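Local coordinates for protein putative acyl-CoA thioester hydrolase YbhC (Escherichia coli K-12, PDB 3GRH) that is a putative thioesterase of the outer membrane, a lipoprotein of the pectinesterase family that neither binds pectin nor has pectinesterase activity, at residues Q236-N241 with V270-I275; L243-T248 with V298-Q303. One frame throughout, in Å; residues are numbered along the deposited sequence.

Contact 1. Residues Q236-N241 with V270-I275; sequences QINNVN and VTNSYI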
ATOM      1  N   GLN A 236       2.868  -4.515  -9.723  1.00  6.62           N
ATOM      2  CA  GLN A 236       2.168  -5.732  -9.330  1.00  7.13           C
ATOM      3  C   GLN A 236       2.863  -6.362  -8.173  1.00  7.40           C
ATOM      4  O   GLN A 236       4.055  -6.607  -8.242  1.00  7.00           O
ATOM      5  CB  GLN A 236       2.049  -6.752 -10.448  1.00  8.64           C
ATOM      6  CG  GLN A 236       1.264  -6.243 -11.637  1.00  9.48           C
ATOM      7  CD  GLN A 236       1.404  -7.177 -12.817  1.00  9.65           C
ATOM      8  OE1 GLN A 236       0.814  -8.274 -12.769  1.00 16.86           O
ATOM      9  NE2 GLN A 236       2.133  -6.745 -13.877  1.00 11.36           N
ATOM     10  N   ILE A 237       2.138  -6.610  -7.097  1.00  6.74           N
ATOM     11  CA  ILE A 237       2.711  -7.232  -5.877  1.00  7.34           C
ATOM     12  C   ILE A 237       1.856  -8.458  -5.627  1.00  7.79           C
ATOM     13  O   ILE A 237       0.612  -8.317  -5.436  1.00  8.83           O
ATOM     14  CB  ILE A 237       2.587  -6.243  -4.722  1.00  8.44           C
ATOM     15  CG1 ILE A 237       3.520  -5.077  -4.993  1.00  9.30           C
ATOM     16  CG2 ILE A 237       2.964  -6.924  -3.452  1.00 11.63           C
ATOM     17  CD1 ILE A 237       3.252  -3.887  -4.137  1.00 10.40           C
ATOM     18  N   ASN A 238       2.457  -9.661  -5.687  1.00  6.62           N
ATOM     19  CA  ASN A 238       1.688 -10.892  -5.607  1.00  6.26           C
ATOM     20  C   ASN A 238       2.316 -11.824  -4.584  1.00  7.96           C
ATOM     21  O   ASN A 238       3.512 -12.078  -4.610  1.00  6.48           O
ATOM     22  CB  ASN A 238       1.584 -11.592  -6.963  1.00  7.08           C
ATOM     23  CG  ASN A 238       0.850 -12.879  -6.856  1.00  8.95           C
ATOM     24  OD1 ASN A 238       1.416 -13.983  -7.112  1.00 14.28           O
ATOM     25  ND2 ASN A 238      -0.393 -12.792  -6.420  1.00  6.82           N
ATOM     26  N   ASN A 239       1.512 -12.328  -3.661  1.00  7.90           N
ATOM     27  CA  ASN A 239       2.012 -13.303  -2.640  1.00  8.03           C
ATOM     28  C   ASN A 239       3.191 -12.763  -1.904  1.00  8.58           C
ATOM     29  O   ASN A 239       4.248 -13.393  -1.833  1.00  7.90           O
ATOM     30  CB  ASN A 239       2.345 -14.639  -3.281  1.00  7.67           C
ATOM     31  CG  ASN A 239       2.491 -15.759  -2.274  1.00 10.78           C
ATOM     32  OD1 ASN A 239       1.879 -15.727  -1.194  1.00 15.21           O
ATOM     33  ND2 ASN A 239       3.364 -16.716  -2.600  1.00 16.60           N
ATOM     34  N   VAL A 240       3.034 -11.554  -1.361  1.00  7.73           N
ATOM     35  CA  VAL A 240       4.064 -10.858  -0.559  1.00  6.68           C
ATOM     36  C   VAL A 240       3.532 -10.649   0.824  1.00  8.69           C
ATOM     37  O   VAL A 240       2.350 -10.356   1.004  1.00 11.29           O
ATOM     38  CB  VAL A 240       4.525  -9.559  -1.261  1.00  8.73           C
ATOM     39  CG1 VAL A 240       5.374  -8.611  -0.357  1.00  9.68           C
ATOM     40  CG2 VAL A 240       5.286  -9.882  -2.507  1.00  8.78           C
ATOM     41  N   ASN A 241       4.397 -10.686   1.829  1.00  6.05           N
ATOM     42  CA  ASN A 241       4.029 -10.263   3.182  1.00  7.07           C
ATOM     43  C   ASN A 241       4.659  -8.907   3.403  1.00  8.73           C
ATOM     44  O   ASN A 241       5.860  -8.759   3.187  1.00  9.19           O
ATOM     45  CB  ASN A 241       4.621 -11.189   4.268  1.00  8.50           C
ATOM     46  CG  ASN A 241       4.081 -12.582   4.224  1.00 11.83           C
ATOM     47  OD1 ASN A 241       2.964 -12.836   3.856  1.00 15.20           O
ATOM     48  ND2 ASN A 241       4.961 -13.544   4.495  1.00 13.29           N
ATOM     49  N   VAL A 270      -2.309  -5.273  -5.905  1.00  5.47           N
ATOM     50  CA  VAL A 270      -1.749  -6.137  -4.829  1.00  6.00           C
ATOM     51  C   VAL A 270      -2.693  -7.335  -4.716  1.00  7.91           C
ATOM     52  O   VAL A 270      -3.906  -7.164  -4.513  1.00  9.23           O
ATOM     53  CB  VAL A 270      -1.736  -5.391  -3.488  1.00  8.15           C
ATOM     54  CG1 VAL A 270      -1.201  -6.313  -2.312  1.00  9.44           C
ATOM     55  CG2 VAL A 270      -0.944  -4.098  -3.580  1.00  7.82           C
ATOM     56  N   THR A 271      -2.188  -8.532  -4.975  1.00  6.54           N
ATOM     57  CA  THR A 271      -2.969  -9.731  -4.936  1.00  6.77           C
ATOM     58  C   THR A 271      -2.387 -10.792  -3.997  1.00  6.16           C
ATOM     59  O   THR A 271      -1.133 -10.918  -3.877  1.00  6.31           O
ATOM     60  CB  THR A 271      -3.074 -10.367  -6.332  1.00 10.92           C
ATOM     61  OG1 THR A 271      -1.766 -10.573  -6.920  1.00 14.90           O
ATOM     62  CG2 THR A 271      -3.890  -9.432  -7.281  1.00 14.38           C
ATOM     63  N   ASN A 272      -3.269 -11.549  -3.329  1.00  6.09           N
ATOM     64  CA  ASN A 272      -2.828 -12.754  -2.666  1.00  6.18           C
ATOM     65  C   ASN A 272      -1.782 -12.471  -1.592  1.00  6.83           C
ATOM     66  O   ASN A 272      -0.923 -13.285  -1.387  1.00  9.93           O
ATOM     67  CB  ASN A 272      -2.305 -13.777  -3.647  1.00  9.58           C
ATOM     68  CG  ASN A 272      -3.262 -14.085  -4.702  1.00 13.60           C
ATOM     69  OD1 ASN A 272      -2.950 -14.138  -5.949  1.00 18.48           O
ATOM     70  ND2 ASN A 272      -4.439 -14.306  -4.265  1.00 12.73           N
ATOM     71  N   SER A 273      -1.873 -11.314  -0.960  1.00  6.29           N
ATOM     72  CA  SER A 273      -0.830 -10.824  -0.045  1.00  6.49           C
ATOM     73  C   SER A 273      -1.323 -10.701   1.394  1.00  8.17           C
ATOM     74  O   SER A 273      -2.478 -10.978   1.673  1.00  8.44           O
ATOM     75  CB  SER A 273      -0.220  -9.542  -0.532  1.00  8.82           C
ATOM     76  OG  SER A 273       0.501  -9.732  -1.784  1.00  7.41           O
ATOM     77  N   TYR A 274      -0.394 -10.407   2.282  1.00  6.46           N
ATOM     78  CA  TYR A 274      -0.694 -10.280   3.695  1.00  6.85           C
ATOM     79  C   TYR A 274      -0.068  -9.012   4.141  1.00  6.47           C
ATOM     80  O   TYR A 274       1.111  -8.849   3.951  1.00  7.93           O
ATOM     81  CB  TYR A 274      -0.147 -11.442   4.455  1.00  7.89           C
ATOM     82  CG  TYR A 274      -0.262 -11.329   5.948  1.00  6.77           C
ATOM     83  CD1 TYR A 274      -1.421 -11.609   6.583  1.00 10.74           C
ATOM     84  CD2 TYR A 274       0.786 -10.910   6.696  1.00 10.00           C
ATOM     85  CE1 TYR A 274      -1.549 -11.469   7.939  1.00 13.08           C
ATOM     86  CE2 TYR A 274       0.670 -10.832   8.067  1.00 10.16           C
ATOM     87  CZ  TYR A 274      -0.495 -11.062   8.651  1.00 12.01           C
ATOM     88  OH  TYR A 274      -0.665 -10.990  10.049  1.00 14.21           O
ATOM     89  N   ILE A 275      -0.837  -8.117   4.773  1.00  6.90           N
ATOM     90  CA  ILE A 275      -0.320  -6.808   5.211  1.00  6.45           C
ATOM     91  C   ILE A 275      -0.708  -6.608   6.666  1.00  7.19           C
ATOM     92  O   ILE A 275      -1.848  -6.845   7.031  1.00  9.76           O
ATOM     93  CB  ILE A 275      -0.916  -5.690   4.344  1.00  6.65           C
ATOM     94  CG1 ILE A 275      -0.613  -5.974   2.905  1.00  7.52           C
ATOM     95  CG2 ILE A 275      -0.312  -4.327   4.806  1.00  9.09           C
ATOM     96  CD1 ILE A 275      -1.145  -4.867   1.933  1.00 11.79           C
TER
HETATM   97  O   HOH W   1      -0.519  -8.392  -8.363  1.00 15.88           O
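S273 and T271 meet the backbone of N238–V240 where both chains turn a corner in step. The hydroxyl of S273 stands in for a backbone acceptor: V240 N donates to S273 OG at 3.1 Å in a nearly straight bond (169°), and the same OG donates to T271 O, approaching from well above the carbonyl plane. With chi1 at -65°, OG lies beside its own backbone N and anti to the carbonyl carbon, which points it at the amide of V240. T271 O takes two good donors, S273 OG and, at 3.0 Å, N239 N, with N238 ND2 adding a weak third. Ordinary parallel bonds continue before and after the turn, T271 N to I237 O at 2.8 Å and Y274 N to V240 O at 3.0 Å. N239 and N272 both have positive phi, the left-handed kink that swings each strand from one sheet to the next. These are adjacent coils of the right-handed parallel beta-helix of carbohydrate esterase family 8, and the corners match, so I237, N238 and N241 pair with V270, T271 and Y274 without a shift in register. On the interior side, I237 CD1 packs against V270 CG2 at 4.2 Å, and V288 and F290 of the following coil touch V270. The outward side is polar and more open, with N272 exposed and a water joining T271 OG1 to I237 O, the latter bond weak. There the N238 amide donates through ND2 to T271 OG1 (2.7 Å) and, in its own amide plane, to N272 OD1 (2.9 Å); the two asparagine amides stand 77° apart. Further along this face, N241 OD1 rests 3.5 Å from Y274 CB, its amide nearly perpendicular to the phenol ring, whose OH bonds to E276.

Contact 2. Residues L243-T248 with V298-Q303; sequences LGRQNT and VNSRTQ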
ATOM      1  N   LEU A 243       5.098  -6.225   6.385  1.00  7.47           N
ATOM      2  CA  LEU A 243       4.986  -6.285   7.831  1.00  9.60           C
ATOM      3  C   LEU A 243       5.478  -5.010   8.448  1.00  9.77           C
ATOM      4  O   LEU A 243       6.601  -4.542   8.195  1.00  9.44           O
ATOM      5  CB  LEU A 243       5.760  -7.470   8.411  1.00 11.80           C
ATOM      6  CG  LEU A 243       5.339  -8.801   7.850  1.00 13.77           C
ATOM      7  CD1 LEU A 243       6.182  -9.902   8.437  1.00 16.04           C
ATOM      8  CD2 LEU A 243       3.899  -9.126   7.993  1.00 10.77           C
ATOM      9  N   GLY A 244       4.627  -4.410   9.287  1.00 10.98           N
ATOM     10  CA  GLY A 244       4.984  -3.226  10.017  1.00  9.70           C
ATOM     11  C   GLY A 244       4.032  -2.962  11.154  1.00  7.88           C
ATOM     12  O   GLY A 244       3.395  -3.894  11.668  1.00  9.77           O
ATOM     13  N   ARG A 245       4.011  -1.688  11.530  1.00  8.55           N
ATOM     14  CA  ARG A 245       3.126  -1.193  12.603  1.00  8.34           C
ATOM     15  C   ARG A 245       2.482   0.063  12.044  1.00  9.36           C
ATOM     16  O   ARG A 245       1.473  -0.037  11.372  1.00 10.15           O
ATOM     17  CB  ARG A 245       3.820  -0.979  13.885  1.00  8.70           C
ATOM     18  CG  ARG A 245       4.392  -2.217  14.491  1.00  8.15           C
ATOM     19  CD  ARG A 245       3.406  -3.128  15.015  1.00 12.64           C
ATOM     20  NE  ARG A 245       4.084  -4.308  15.601  1.00 15.17           N
ATOM     21  CZ  ARG A 245       4.181  -5.501  15.015  1.00 19.69           C
ATOM     22  NH1 ARG A 245       3.669  -5.748  13.826  1.00 22.41           N
ATOM     23  NH2 ARG A 245       4.776  -6.526  15.678  1.00 23.71           N
ATOM     24  N   GLN A 246       3.118   1.231  12.177  1.00  8.78           N
ATOM     25  CA  GLN A 246       2.531   2.467  11.600  1.00  8.79           C
ATOM     26  C   GLN A 246       3.039   2.734  10.212  1.00 10.11           C
ATOM     27  O   GLN A 246       4.203   2.760   9.981  1.00 10.56           O
ATOM     28  CB  GLN A 246       2.799   3.664  12.524  1.00  8.34           C
ATOM     29  CG  GLN A 246       2.093   4.889  12.179  1.00  9.83           C
ATOM     30  CD  GLN A 246       2.482   6.065  12.979  1.00 11.45           C
ATOM     31  OE1 GLN A 246       2.714   5.932  14.160  1.00 13.52           O
ATOM     32  NE2 GLN A 246       2.630   7.245  12.319  1.00 16.47           N
ATOM     33  N   ASN A 247       2.113   2.893   9.272  1.00  8.93           N
ATOM     34  CA  ASN A 247       2.377   3.224   7.870  1.00  9.69           C
ATOM     35  C   ASN A 247       3.146   2.101   7.157  1.00  8.09           C
ATOM     36  O   ASN A 247       4.008   2.390   6.300  1.00 10.54           O
ATOM     37  CB  ASN A 247       3.168   4.522   7.740  1.00 10.18           C
ATOM     38  CG  ASN A 247       2.439   5.738   8.240  1.00 11.59           C
ATOM     39  OD1 ASN A 247       2.923   6.398   9.188  1.00 16.10           O
ATOM     40  ND2 ASN A 247       1.298   6.063   7.636  1.00 18.30           N
ATOM     41  N   THR A 248       2.748   0.836   7.330  1.00  7.71           N
ATOM     42  CA  THR A 248       3.372  -0.267   6.693  1.00  7.50           C
ATOM     43  C   THR A 248       3.573  -0.204   5.172  1.00  8.82           C
ATOM     44  O   THR A 248       4.680  -0.429   4.703  1.00  7.76           O
ATOM     45  CB  THR A 248       2.550  -1.496   7.042  1.00  7.17           C
ATOM     46  OG1 THR A 248       2.514  -1.644   8.471  1.00  8.17           O
ATOM     47  CG2 THR A 248       3.163  -2.700   6.437  1.00  9.48           C
ATOM     48  N   VAL A 298      -2.567  -5.490  14.456  1.00 11.69           N
ATOM     49  CA  VAL A 298      -1.886  -6.024  15.651  1.00 13.44           C
ATOM     50  C   VAL A 298      -2.012  -5.018  16.766  1.00 15.48           C
ATOM     51  O   VAL A 298      -2.112  -3.819  16.503  1.00 17.04           O
ATOM     52  CB  VAL A 298      -0.438  -6.422  15.394  1.00 14.23           C
ATOM     53  CG1 VAL A 298      -0.386  -7.539  14.354  1.00 14.05           C
ATOM     54  CG2 VAL A 298       0.394  -5.232  14.888  1.00 16.39           C
ATOM     55  N   ASN A 299      -2.026  -5.482  18.012  1.00 15.25           N
ATOM     56  CA  ASN A 299      -2.139  -4.548  19.129  1.00 15.29           C
ATOM     57  C   ASN A 299      -0.972  -4.667  20.123  1.00 15.85           C
ATOM     58  O   ASN A 299      -1.100  -4.264  21.283  1.00 15.87           O
ATOM     59  CB  ASN A 299      -3.480  -4.694  19.854  1.00 18.11           C
ATOM     60  CG  ASN A 299      -3.590  -5.969  20.600  1.00 19.25           C
ATOM     61  OD1 ASN A 299      -2.843  -6.929  20.351  1.00 24.67           O
ATOM     62  ND2 ASN A 299      -4.578  -6.041  21.496  1.00 24.61           N
ATOM     63  N   SER A 300       0.189  -5.092  19.622  1.00 14.73           N
ATOM     64  CA  SER A 300       1.383  -5.258  20.451  1.00 15.81           C
ATOM     65  C   SER A 300       2.099  -3.926  20.738  1.00 16.50           C
ATOM     66  O   SER A 300       2.819  -3.776  21.781  1.00 18.80           O
ATOM     67  CB  SER A 300       2.344  -6.246  19.807  1.00 16.74           C
ATOM     68  OG  SER A 300       2.390  -6.065  18.420  1.00 19.34           O
ATOM     69  N   ARG A 301       1.942  -2.953  19.854  1.00 16.53           N
ATOM     70  CA  ARG A 301       2.603  -1.669  20.053  1.00 16.50           C
ATOM     71  C   ARG A 301       1.620  -0.660  20.647  1.00 18.55           C
ATOM     72  O   ARG A 301       1.960   0.122  21.545  1.00 16.97           O
ATOM     73  CB  ARG A 301       3.185  -1.120  18.738  1.00 16.53           C
ATOM     74  CG  ARG A 301       3.961   0.140  18.897  1.00 17.05           C
ATOM     75  CD  ARG A 301       4.271   0.707  17.563  1.00 16.03           C
ATOM     76  NE  ARG A 301       3.085   1.181  16.830  1.00 14.01           N
ATOM     77  CZ  ARG A 301       2.712   2.450  16.742  1.00 16.67           C
ATOM     78  NH1 ARG A 301       3.391   3.393  17.406  1.00 12.98           N
ATOM     79  NH2 ARG A 301       1.663   2.797  16.013  1.00 13.56           N
ATOM     80  N   THR A 302       0.394  -0.679  20.139  1.00 17.03           N
ATOM     81  CA  THR A 302      -0.663   0.221  20.613  1.00 17.85           C
ATOM     82  C   THR A 302      -1.950  -0.535  20.764  1.00 17.52           C
ATOM     83  O   THR A 302      -2.287  -1.415  19.950  1.00 17.41           O
ATOM     84  CB  THR A 302      -0.835   1.501  19.749  1.00 19.41           C
ATOM     85  OG1 THR A 302      -1.932   2.294  20.255  1.00 19.72           O
ATOM     86  CG2 THR A 302      -1.090   1.205  18.327  1.00 20.01           C
ATOM     87  N   GLN A 303      -2.635  -0.247  21.867  1.00 16.36           N
ATOM     88  CA  GLN A 303      -3.922  -0.832  22.094  1.00 17.40           C
ATOM     89  C   GLN A 303      -5.035   0.198  21.974  1.00 18.63           C
ATOM     90  O   GLN A 303      -6.225  -0.116  22.182  1.00 20.77           O
ATOM     91  CB  GLN A 303      -3.937  -1.473  23.486  1.00 18.02           C
ATOM     92  CG  GLN A 303      -3.073  -2.677  23.555  1.00 22.05           C
ATOM     93  CD  GLN A 303      -3.687  -3.768  24.408  1.00 31.35           C
ATOM     94  OE1 GLN A 303      -4.300  -3.498  25.442  1.00 35.63           O
ATOM     95  NE2 GLN A 303      -3.536  -5.018  23.963  1.00 36.78           N
TER
HETATM   96  O   HOH W   2       0.840   5.659  16.130  1.00 29.60           O
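V298 lays its CG2 methyl over one face of the R245 guanidinium, 3.5 Å from NH1 and 3.7 Å from CD, the two side chains crossing at about a right angle. The arginine chain bends sharply at chi2 (-71°), folding back so that NH1 reaches G244 O of its own backbone at 2.9 Å, from above the carbonyl plane. Salt bridges to D216 and E276 hold the head further, and D216 also receives S300 OG, which lies 3.7 Å from R245 NH2 without bonding to it. Both segments are loops leaving the same edge of the beta-helix, beside the cleft that in pectinesterases carries the active site; the Q246 side chain is about 5 Å from that of D280, the predicted nucleophile. R301 leaves its backbone extended and then bends at chi3 (67°), bringing NE to 3.7 Å from R245 CB and NH2 to 3.8 Å from Q246 CB. Its NH2 forms a salt bridge with D278, and a water in the guanidinium plane accepts from NH2 and lies 2.7 Å from Q246 OE1, to which it probably donates. With an alanine in place of R245, D216 and E276 would probably lose a shared cationic mate and the V298 methyl its flat partner. Q246, nearly fully extended, hydrogen-bonds through NE2 to N222 and to N247 OD1.

The two contacts lie with their centres 18 Å apart on the same run of beta-helix coils. Along the chain their segments alternate: 236-241, 243-248, 270-275, then 298-303. Contact 1 joins successive coils at the corner between strands 235-238 and 240-243 and their counterparts 267-271 and 274-277. Contact 2 lies beyond the far ends of such strands, reaching from the loop after 240-243 past the next coil to the loop after 294-297. They touch where Y274 CE2 packs on L243 CD2 at 3.7 Å and I275 on T248. Strand 274-277 also links them through E276, hydrogen-bonded to Y274 and salt-bridged to R245, so the regular coil stack leads directly into loops beside the predicted catalytic region.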